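Side-chain contacts in uncharacterized protein MG376 homolog (Mycoplasma pneumoniae, PDB 2HQL), which is a small OB-fold protein that probably works by binding single-stranded DNA: residues Leu76-Glu81 with Glu85-Thr90; Phe29-Lys34 with Lys62-Tyr67; Tyr58-His63 with Lys68-Glu73. All coordinates share one frame; numbering follows the deposited sequence.

Contacts 2 and 3 lie together, their centres about 5 Å apart, and both use helix 54-64. Contact 2 sets the helix's last turn against strand 28-39, while contact 3 sets the helix against strand 69-81, which follows it in the chain. They meet where Val31 CG2 packs 3.6 Å from Leu60 CG and Ile33 CD1 lies 3.6 Å from Ile70 CG2. Contact 1 stands on the other side of the chain's centre, its own centre about 22 Å from that of contact 3. Strand 69-81 spans the two, carrying Ile70 under the helix and, further along, Leu80 and Tyr79 in a surface hairpin that reaches the second subunit.

Contact 1. Residues Leu76-Glu81 with Glu85-Thr90; sequences LRTYLE and EIWKTT
Trp87 carries Leu80 on one face of its indole. Leu80 CD1 stands 3.7 Å from the centroid of the Trp87 five-membered ring and 18° off the normal, a CH-pi contact displaced toward the rim, with NE1 and CE2 as its closest ring atoms. At the edge of the same indole, near its plane, Thr78 OG1 lies 3.7 Å from Trp87 CE3. The Tyr79 ring belongs to the other side of the sheet. Over one of its faces sits Lys88 CB, 3.9 Å from the Tyr79 centroid, and at its edge Thr90 CG2 comes 4.0 Å from Tyr79 CE1. Tyr79 CG is set between the backbone N and the carbonyl carbon (chi1 69°), which brings the phenol toward the neighbouring strand, over Lys88 CB.

These side chains alternate on a beta hairpin, strands 69-81 and 86-96 of the OB fold, with Thr78, Leu80, Trp87 and Thr89 on one side and Arg77, Tyr79, Lys88 and Thr90 on the other. Arg77 and Thr90 form a hydrogen-bonded pair: Arg77 N gives to Thr90 O at 2.8 Å, and Thr90 N returns to Arg77 O at 3.0 Å. Nearer the turn the bond from Lys88 N to Tyr79 O is weak.

Beyond the phenol, Lys88 bends at chi2 (-76°) and brings CE to 3.9 Å from Glu81 CG; its NZ remains 4.9 Å from Glu81 OE2, so any attraction acts at a distance. Arg77 leads its guanidinium away to a salt bridge with Glu92. Thr78 OG1 hydrogen-bonds Asp46 of the second subunit, and Tyr47 of that subunit meets the Trp87 ring.

Contact 2. Residues Phe29-Lys34 with Lys62-Tyr67; sequences FLVTIK and KHTKKY
Thr64 points its side chain from the last turn of helix 54-64 at Phe29 and Val31 on strand 28-39. In an OB fold a helix commonly sits between the third and fourth strands and packs against the sheet, and helix 54-64 holds that place here. Starting at Thr64 CB, the nearest atom across the gap is Phe29 CE2, 4.4 Å away. The hydroxyl branch goes further in: Thr64 OG1 lies 3.9 Å from Val31 CG2 and 4.1 Å from Phe29 CE2, touching the phenyl at its edge, near the ring plane. The methyl branch stays back, with Thr64 CG2 4.6 Å from the same Phe29 CE2.

On the strand side, Phe29 has CG anti to its backbone N (chi1 -171°), which stands the ring up toward the helix, where it also packs on Ala57, Leu60 and Glu61; Trp22 meets the ring too. Little surface is buried between the two segments, and the touch is light van der Waals contact. Just past Thr64 the chain leaves the helix, and Tyr67 folds back so that its CD2 sits 3.2 Å above the plane of the His63 ring, over the centre. Thr64 chi1, -92°, is well off a staggered position, and the hydroxyl makes a weak hydrogen bond from OG1 to Leu60 O, one turn back along the helix.

Contact 3. Residues Tyr58-His63 with Lys68-Glu73; sequences YELEKH and KTISIE
His63 and Ile70 make the tight part of this contact. On the face of the imidazole away from Tyr67, Ile70 CG1 stands 3.7 Å from the His63 centroid and 25° off the normal, a CH-pi contact offset toward the rim; its closest ring atom is His63 NE2, at 3.4 Å. His63 CG lies anti to the backbone N (chi1 175°), which sends the ring straight out from the helix to the strand. Ile70 is extended as well; its CD1 lies over the middle of the same imidazole face and from there touches Leu60 CD1, 3.6 Å away, the side chains of Leu60 and Ile70 crossing at about a right angle.

Helix 54-64 is the OB-fold helix, entered after strand 42-53 and left for strand 69-81. Over these short segments its axis passes 10.5 Å from that of the strand, the two running at 149°, and the gap is bridged by the side chains of Leu60, His63 and Ile70. Other strands close in around them: Ile93 touches Leu60, Ile17 and Ile96 touch His63, and Ile33 backs Ile70.

The other margin is polar. Thr69 O lies in the plane of the imidazole, at its CE1 edge, where the modelled spacing is doubtfully short. This carbonyl oxygen is buried and has no hydrogen-bond partner in the model. The looser side is where Thr69 and Ser71 both set their side chains away from the helix. Between Ser71 and the imidazole the link is a water: it accepts a hydrogen bond from Ser71 N at 2.9 Å and makes a weak one with His63 NE2 at 3.3 Å, joining the ring to the strand backbone.

Contact 1. Residues Leu76-Glu81 with Glu85-Thr90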
loop_
_atom_site.group_PDB
_atom_site.type_symbol
_atom_site.label_atom_id
_atom_site.label_comp_id
_atom_site.label_asym_id
_atom_site.label_seq_id
_atom_site.Cartn_x
_atom_site.Cartn_y
_atom_site.Cartn_z
ATOM N N LEU A 76 3.408 -3.011 -3.546
ATOM C CA LEU A 76 1.968 -2.829 -3.443
ATOM C C LEU A 76 1.228 -3.216 -4.732
ATOM O O LEU A 76 1.462 -2.638 -5.798
ATOM C CB LEU A 76 1.668 -1.381 -3.063
ATOM C CG LEU A 76 0.325 -1.121 -2.384
ATOM C CD1 LEU A 76 0.172 -2.008 -1.157
ATOM C CD2 LEU A 76 0.246 0.330 -1.992
ATOM N N ARG A 77 0.342 -4.211 -4.613
ATOM C CA ARG A 77 -0.474 -4.729 -5.718
ATOM C C ARG A 77 -1.955 -4.567 -5.385
ATOM O O ARG A 77 -2.309 -4.182 -4.280
ATOM C CB ARG A 77 -0.209 -6.229 -5.931
ATOM C CG ARG A 77 1.241 -6.622 -6.051
ATOM C CD ARG A 77 1.892 -5.908 -7.212
ATOM N NE ARG A 77 3.125 -6.565 -7.625
ATOM C CZ ARG A 77 3.908 -6.122 -8.599
ATOM N NH1 ARG A 77 3.587 -5.019 -9.250
ATOM N NH2 ARG A 77 5.002 -6.791 -8.931
ATOM N N THR A 78 -2.812 -4.878 -6.351
ATOM C CA THR A 78 -4.247 -4.807 -6.158
ATOM C C THR A 78 -4.926 -5.807 -7.081
ATOM O O THR A 78 -4.321 -6.289 -8.037
ATOM C CB THR A 78 -4.834 -3.412 -6.514
ATOM O OG1 THR A 78 -4.713 -3.195 -7.924
ATOM C CG2 THR A 78 -4.128 -2.298 -5.755
ATOM N N TYR A 79 -6.182 -6.126 -6.775
ATOM C CA TYR A 79 -6.993 -7.004 -7.614
ATOM C C TYR A 79 -8.396 -6.418 -7.542
ATOM O O TYR A 79 -8.698 -5.644 -6.635
ATOM C CB TYR A 79 -6.973 -8.471 -7.141
ATOM C CG TYR A 79 -7.676 -8.759 -5.833
ATOM C CD1 TYR A 79 -7.010 -8.635 -4.619
ATOM C CD2 TYR A 79 -9.006 -9.193 -5.812
ATOM C CE1 TYR A 79 -7.648 -8.940 -3.419
ATOM C CE2 TYR A 79 -9.650 -9.501 -4.613
ATOM C CZ TYR A 79 -8.965 -9.373 -3.424
ATOM O OH TYR A 79 -9.585 -9.683 -2.232
ATOM N N LEU A 80 -9.247 -6.761 -8.497
ATOM C CA LEU A 80 -10.598 -6.227 -8.499
ATOM C C LEU A 80 -11.655 -7.010 -7.731
ATOM O O LEU A 80 -11.762 -8.231 -7.831
ATOM C CB LEU A 80 -11.089 -6.050 -9.930
ATOM C CG LEU A 80 -12.528 -5.558 -10.086
ATOM C CD1 LEU A 80 -12.617 -4.086 -9.694
ATOM C CD2 LEU A 80 -12.969 -5.771 -11.529
ATOM N N GLU A 81 -12.440 -6.270 -6.959
ATOM C CA GLU A 81 -13.553 -6.818 -6.209
ATOM C C GLU A 81 -14.696 -6.511 -7.191
ATOM O O GLU A 81 -15.336 -5.464 -7.110
ATOM C CB GLU A 81 -13.731 -6.031 -4.911
ATOM C CG GLU A 81 -14.816 -6.564 -4.008
ATOM C CD GLU A 81 -14.362 -7.783 -3.228
ATOM O OE1 GLU A 81 -13.396 -8.445 -3.671
ATOM O OE2 GLU A 81 -14.971 -8.086 -2.175
ATOM N N GLU A 85 -16.850 -3.253 -7.007
ATOM C CA GLU A 85 -15.986 -2.623 -7.995
ATOM C C GLU A 85 -14.826 -1.887 -7.325
ATOM O O GLU A 85 -14.287 -0.919 -7.873
ATOM C CB GLU A 85 -16.784 -1.645 -8.861
ATOM C CG GLU A 85 -17.301 -2.233 -10.168
ATOM C CD GLU A 85 -16.179 -2.706 -11.091
ATOM O OE1 GLU A 85 -15.207 -1.942 -11.292
ATOM O OE2 GLU A 85 -16.276 -3.839 -11.627
ATOM N N ILE A 86 -14.459 -2.339 -6.129
ATOM C CA ILE A 86 -13.346 -1.749 -5.400
ATOM C C ILE A 86 -12.096 -2.565 -5.712
ATOM O O ILE A 86 -12.147 -3.799 -5.748
ATOM C CB ILE A 86 -13.588 -1.773 -3.860
ATOM C CG1 ILE A 86 -14.775 -0.876 -3.501
ATOM C CG2 ILE A 86 -12.350 -1.276 -3.122
ATOM C CD1 ILE A 86 -15.091 -0.837 -2.015
ATOM N N TRP A 87 -10.985 -1.875 -5.962
ATOM C CA TRP A 87 -9.722 -2.542 -6.232
ATOM C C TRP A 87 -9.054 -2.737 -4.887
ATOM O O TRP A 87 -8.573 -1.785 -4.282
ATOM C CB TRP A 87 -8.840 -1.693 -7.142
ATOM C CG TRP A 87 -9.377 -1.596 -8.511
ATOM C CD1 TRP A 87 -10.472 -0.892 -8.913
ATOM C CD2 TRP A 87 -8.902 -2.294 -9.662
ATOM N NE1 TRP A 87 -10.711 -1.111 -10.247
ATOM C CE2 TRP A 87 -9.761 -1.972 -10.731
ATOM C CE3 TRP A 87 -7.833 -3.166 -9.893
ATOM C CZ2 TRP A 87 -9.585 -2.491 -12.011
ATOM C CZ3 TRP A 87 -7.660 -3.680 -11.161
ATOM C CH2 TRP A 87 -8.528 -3.342 -12.205
ATOM N N LYS A 88 -9.045 -3.976 -4.416
ATOM C CA LYS A 88 -8.468 -4.314 -3.123
ATOM C C LYS A 88 -6.945 -4.290 -3.187
ATOM O O LYS A 88 -6.370 -4.508 -4.242
ATOM C CB LYS A 88 -8.969 -5.700 -2.681
ATOM C CG LYS A 88 -10.495 -5.825 -2.584
ATOM C CD LYS A 88 -11.020 -5.153 -1.333
ATOM C CE LYS A 88 -12.537 -4.915 -1.379
ATOM N NZ LYS A 88 -13.019 -4.078 -0.227
ATOM N N THR A 89 -6.302 -4.013 -2.057
ATOM C CA THR A 89 -4.840 -3.957 -1.977
ATOM C C THR A 89 -4.168 -5.136 -1.245
ATOM O O THR A 89 -4.644 -5.600 -0.202
ATOM C CB THR A 89 -4.403 -2.656 -1.290
ATOM O OG1 THR A 89 -4.711 -1.554 -2.143
ATOM C CG2 THR A 89 -2.922 -2.661 -0.997
ATOM N N THR A 90 -3.060 -5.612 -1.808
ATOM C CA THR A 90 -2.272 -6.700 -1.216
ATOM C C THR A 90 -0.798 -6.357 -1.396
ATOM O O THR A 90 -0.435 -5.647 -2.334
ATOM C CB THR A 90 -2.510 -8.078 -1.908
ATOM O OG1 THR A 90 -2.125 -8.003 -3.288
ATOM C CG2 THR A 90 -3.962 -8.488 -1.812
#

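Contact 2. Residues Phe29-Lys34 with Lys62-Tyr67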
loop_
_atom_site.group_PDB
_atom_site.type_symbol
_atom_site.label_atom_id
_atom_site.label_comp_id
_atom_site.label_asym_id
_atom_site.label_seq_id
_atom_site.Cartn_x
_atom_site.Cartn_y
_atom_site.Cartn_z
ATOM N N PHE A 29 1.396 -18.207 -0.327
ATOM C CA PHE A 29 0.948 -18.260 1.062
ATOM C C PHE A 29 0.505 -16.866 1.468
ATOM O O PHE A 29 1.267 -15.907 1.340
ATOM C CB PHE A 29 2.089 -18.712 1.975
ATOM C CG PHE A 29 1.667 -18.989 3.389
ATOM C CD1 PHE A 29 0.756 -20.006 3.665
ATOM C CD2 PHE A 29 2.202 -18.256 4.447
ATOM C CE1 PHE A 29 0.383 -20.299 4.971
ATOM C CE2 PHE A 29 1.835 -18.539 5.775
ATOM C CZ PHE A 29 0.923 -19.565 6.035
ATOM N N LEU A 30 -0.724 -16.756 1.959
ATOM C CA LEU A 30 -1.250 -15.468 2.359
ATOM C C LEU A 30 -1.373 -15.286 3.846
ATOM O O LEU A 30 -1.929 -16.129 4.554
ATOM C CB LEU A 30 -2.612 -15.210 1.713
ATOM C CG LEU A 30 -2.578 -14.797 0.240
ATOM C CD1 LEU A 30 -2.288 -16.008 -0.658
ATOM C CD2 LEU A 30 -3.921 -14.161 -0.107
ATOM N N VAL A 31 -0.856 -14.149 4.294
ATOM C CA VAL A 31 -0.878 -13.767 5.693
ATOM C C VAL A 31 -1.630 -12.436 5.854
ATOM O O VAL A 31 -1.588 -11.569 4.980
ATOM C CB VAL A 31 0.574 -13.636 6.248
ATOM C CG1 VAL A 31 0.554 -13.115 7.696
ATOM C CG2 VAL A 31 1.275 -14.994 6.177
ATOM N N THR A 32 -2.350 -12.299 6.961
ATOM C CA THR A 32 -3.077 -11.075 7.246
ATOM C C THR A 32 -2.508 -10.470 8.516
ATOM O O THR A 32 -2.500 -11.101 9.581
ATOM C CB THR A 32 -4.569 -11.324 7.406
ATOM O OG1 THR A 32 -5.117 -11.674 6.131
ATOM C CG2 THR A 32 -5.265 -10.063 7.909
ATOM N N ILE A 33 -2.040 -9.233 8.368
ATOM C CA ILE A 33 -1.383 -8.465 9.419
ATOM C C ILE A 33 -2.229 -7.317 9.978
ATOM O O ILE A 33 -3.042 -6.725 9.277
ATOM C CB ILE A 33 -0.063 -7.865 8.864
ATOM C CG1 ILE A 33 0.768 -8.948 8.178
ATOM C CG2 ILE A 33 0.726 -7.227 9.951
ATOM C CD1 ILE A 33 1.133 -10.122 9.042
ATOM N N LYS A 34 -2.006 -7.010 11.250
ATOM C CA LYS A 34 -2.689 -5.921 11.942
ATOM C C LYS A 34 -1.641 -4.898 12.373
ATOM O O LYS A 34 -0.581 -5.257 12.886
ATOM C CB LYS A 34 -3.398 -6.433 13.200
ATOM C CG LYS A 34 -3.862 -5.311 14.143
ATOM C CD LYS A 34 -4.383 -5.820 15.496
ATOM C CE LYS A 34 -3.271 -6.411 16.368
ATOM N NZ LYS A 34 -3.778 -6.882 17.703
ATOM N N LYS A 62 6.812 -20.447 7.991
ATOM C CA LYS A 62 7.666 -20.800 9.115
ATOM C C LYS A 62 7.786 -19.617 10.082
ATOM O O LYS A 62 7.598 -19.772 11.290
ATOM C CB LYS A 62 9.044 -21.232 8.607
ATOM C CG LYS A 62 8.999 -22.566 7.873
ATOM C CD LYS A 62 10.353 -22.990 7.310
ATOM C CE LYS A 62 10.282 -24.419 6.789
ATOM N NZ LYS A 62 11.502 -24.820 6.052
ATOM N N HIS A 63 8.098 -18.439 9.548
ATOM C CA HIS A 63 8.204 -17.236 10.367
ATOM C C HIS A 63 6.863 -17.063 11.055
ATOM O O HIS A 63 6.770 -16.476 12.127
ATOM C CB HIS A 63 8.489 -16.016 9.490
ATOM C CG HIS A 63 8.500 -14.716 10.236
ATOM N ND1 HIS A 63 7.448 -14.297 11.013
ATOM C CD2 HIS A 63 9.440 -13.741 10.310
ATOM C CE1 HIS A 63 7.734 -13.116 11.540
ATOM N NE2 HIS A 63 8.935 -12.759 11.128
ATOM N N THR A 64 5.823 -17.586 10.420
ATOM C CA THR A 64 4.477 -17.516 10.961
ATOM C C THR A 64 4.296 -18.466 12.153
ATOM O O THR A 64 3.639 -18.135 13.139
ATOM C CB THR A 64 3.454 -17.844 9.847
ATOM O OG1 THR A 64 3.047 -16.626 9.207
ATOM C CG2 THR A 64 2.256 -18.587 10.397
ATOM N N LYS A 65 4.880 -19.652 12.077
ATOM C CA LYS A 65 4.733 -20.590 13.175
ATOM C C LYS A 65 5.822 -20.403 14.216
ATOM O O LYS A 65 6.068 -21.292 15.029
ATOM C CB LYS A 65 4.727 -22.030 12.647
ATOM C CG LYS A 65 3.472 -22.357 11.861
ATOM C CD LYS A 65 3.433 -23.797 11.416
ATOM C CE LYS A 65 2.165 -24.084 10.606
ATOM N NZ LYS A 65 2.039 -25.511 10.156
ATOM N N LYS A 66 6.448 -19.226 14.212
ATOM C CA LYS A 66 7.530 -18.924 15.149
ATOM C C LYS A 66 7.441 -17.541 15.807
ATOM O O LYS A 66 7.812 -17.383 16.973
ATOM C CB LYS A 66 8.865 -19.058 14.422
ATOM C CG LYS A 66 10.089 -18.896 15.285
ATOM C CD LYS A 66 11.310 -19.053 14.420
ATOM C CE LYS A 66 12.572 -18.756 15.171
ATOM N NZ LYS A 66 13.738 -18.851 14.249
ATOM N N TYR A 67 6.948 -16.552 15.063
ATOM C CA TYR A 67 6.823 -15.183 15.568
ATOM C C TYR A 67 5.392 -14.671 15.467
ATOM O O TYR A 67 4.596 -15.195 14.695
ATOM C CB TYR A 67 7.713 -14.242 14.768
ATOM C CG TYR A 67 9.167 -14.634 14.712
ATOM C CD1 TYR A 67 9.974 -14.568 15.842
ATOM C CD2 TYR A 67 9.757 -15.006 13.504
ATOM C CE1 TYR A 67 11.328 -14.850 15.768
ATOM C CE2 TYR A 67 11.113 -15.286 13.421
ATOM C CZ TYR A 67 11.888 -15.201 14.554
ATOM O OH TYR A 67 13.237 -15.437 14.468
#

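Contact 3. Residues Tyr58-His63 with Lys68-Glu73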
loop_
_atom_site.group_PDB
_atom_site.type_symbol
_atom_site.label_atom_id
_atom_site.label_comp_id
_atom_site.label_asym_id
_atom_site.label_seq_id
_atom_site.Cartn_x
_atom_site.Cartn_y
_atom_site.Cartn_z
ATOM N N TYR A 58 7.305 -20.446 1.923
ATOM C CA TYR A 58 7.623 -21.406 2.962
ATOM C C TYR A 58 8.369 -20.775 4.130
ATOM O O TYR A 58 8.302 -21.276 5.258
ATOM C CB TYR A 58 8.423 -22.543 2.353
ATOM C CG TYR A 58 7.550 -23.467 1.557
ATOM C CD1 TYR A 58 6.719 -24.386 2.201
ATOM C CD2 TYR A 58 7.531 -23.416 0.166
ATOM C CE1 TYR A 58 5.892 -25.237 1.480
ATOM C CE2 TYR A 58 6.703 -24.261 -0.568
ATOM C CZ TYR A 58 5.887 -25.172 0.096
ATOM O OH TYR A 58 5.076 -26.031 -0.618
ATOM N N GLU A 59 9.086 -19.687 3.853
ATOM C CA GLU A 59 9.790 -18.940 4.890
ATOM C C GLU A 59 8.708 -18.222 5.695
ATOM O O GLU A 59 8.741 -18.176 6.926
ATOM C CB GLU A 59 10.698 -17.880 4.277
ATOM C CG GLU A 59 11.866 -18.398 3.475
ATOM C CD GLU A 59 12.649 -17.271 2.825
ATOM O OE1 GLU A 59 13.053 -16.333 3.556
ATOM O OE2 GLU A 59 12.858 -17.317 1.587
ATOM N N LEU A 60 7.744 -17.664 4.968
ATOM C CA LEU A 60 6.639 -16.932 5.567
ATOM C C LEU A 60 5.846 -17.822 6.528
ATOM O O LEU A 60 5.598 -17.449 7.681
ATOM C CB LEU A 60 5.733 -16.375 4.454
ATOM C CG LEU A 60 4.601 -15.401 4.817
ATOM C CD1 LEU A 60 5.129 -14.318 5.761
ATOM C CD2 LEU A 60 4.025 -14.781 3.534
ATOM N N GLU A 61 5.461 -19.004 6.054
ATOM C CA GLU A 61 4.705 -19.946 6.873
ATOM C C GLU A 61 5.491 -20.352 8.122
ATOM O O GLU A 61 4.910 -20.574 9.183
ATOM C CB GLU A 61 4.345 -21.174 6.042
ATOM C CG GLU A 61 3.769 -22.309 6.849
ATOM C CD GLU A 61 3.411 -23.496 5.994
ATOM O OE1 GLU A 61 4.272 -23.953 5.210
ATOM O OE2 GLU A 61 2.265 -23.968 6.108
ATOM N N LYS A 62 6.812 -20.447 7.991
ATOM C CA LYS A 62 7.666 -20.800 9.115
ATOM C C LYS A 62 7.786 -19.617 10.082
ATOM O O LYS A 62 7.598 -19.772 11.290
ATOM C CB LYS A 62 9.044 -21.232 8.607
ATOM C CG LYS A 62 8.999 -22.566 7.873
ATOM C CD LYS A 62 10.353 -22.990 7.310
ATOM C CE LYS A 62 10.282 -24.419 6.789
ATOM N NZ LYS A 62 11.502 -24.820 6.052
ATOM N N HIS A 63 8.098 -18.439 9.548
ATOM C CA HIS A 63 8.204 -17.236 10.367
ATOM C C HIS A 63 6.863 -17.063 11.055
ATOM O O HIS A 63 6.770 -16.476 12.127
ATOM C CB HIS A 63 8.489 -16.016 9.490
ATOM C CG HIS A 63 8.500 -14.716 10.236
ATOM N ND1 HIS A 63 7.448 -14.297 11.013
ATOM C CD2 HIS A 63 9.440 -13.741 10.310
ATOM C CE1 HIS A 63 7.734 -13.116 11.540
ATOM N NE2 HIS A 63 8.935 -12.759 11.128
ATOM N N LYS A 68 5.078 -13.636 16.241
ATOM C CA LYS A 68 3.746 -13.035 16.231
ATOM C C LYS A 68 3.722 -11.831 15.291
ATOM O O LYS A 68 2.752 -11.626 14.556
ATOM C CB LYS A 68 3.340 -12.592 17.639
ATOM C CG LYS A 68 3.248 -13.720 18.645
ATOM C CD LYS A 68 2.694 -13.226 19.980
ATOM C CE LYS A 68 2.679 -14.347 21.030
ATOM N NZ LYS A 68 2.004 -13.976 22.321
ATOM N N THR A 69 4.789 -11.035 15.323
ATOM C CA THR A 69 4.880 -9.866 14.456
ATOM C C THR A 69 5.800 -10.214 13.298
ATOM O O THR A 69 6.488 -11.234 13.328
ATOM C CB THR A 69 5.478 -8.623 15.173
ATOM O OG1 THR A 69 6.901 -8.750 15.252
ATOM C CG2 THR A 69 4.904 -8.475 16.571
ATOM N N ILE A 70 5.796 -9.368 12.276
ATOM C CA ILE A 70 6.652 -9.569 11.123
ATOM C C ILE A 70 6.812 -8.231 10.422
ATOM O O ILE A 70 5.875 -7.434 10.383
ATOM C CB ILE A 70 6.058 -10.599 10.126
ATOM C CG1 ILE A 70 7.071 -10.855 8.994
ATOM C CG2 ILE A 70 4.723 -10.080 9.567
ATOM C CD1 ILE A 70 6.711 -11.968 8.040
ATOM N N SER A 71 8.013 -7.983 9.899
ATOM C CA SER A 71 8.322 -6.748 9.176
ATOM C C SER A 71 8.788 -7.190 7.812
ATOM O O SER A 71 9.490 -8.187 7.709
ATOM C CB SER A 71 9.462 -5.974 9.853
ATOM O OG SER A 71 9.148 -5.655 11.199
ATOM N N ILE A 72 8.414 -6.464 6.764
ATOM C CA ILE A 72 8.840 -6.842 5.419
ATOM C C ILE A 72 9.138 -5.656 4.512
ATOM O O ILE A 72 9.006 -4.492 4.896
ATOM C CB ILE A 72 7.753 -7.679 4.663
ATOM C CG1 ILE A 72 6.485 -6.831 4.477
ATOM C CG2 ILE A 72 7.439 -8.982 5.408
ATOM C CD1 ILE A 72 5.559 -7.343 3.394
ATOM N N GLU A 73 9.551 -6.000 3.295
ATOM C CA GLU A 73 9.796 -5.056 2.218
ATOM C C GLU A 73 8.953 -5.687 1.112
ATOM O O GLU A 73 9.055 -6.884 0.863
ATOM C CB GLU A 73 11.264 -5.035 1.802
ATOM C CG GLU A 73 11.628 -3.809 0.967
ATOM C CD GLU A 73 11.867 -4.110 -0.500
ATOM O OE1 GLU A 73 12.746 -4.952 -0.775
ATOM O OE2 GLU A 73 11.193 -3.504 -1.373
HETATM O O HOH W 1 9.850 -9.594 11.523
#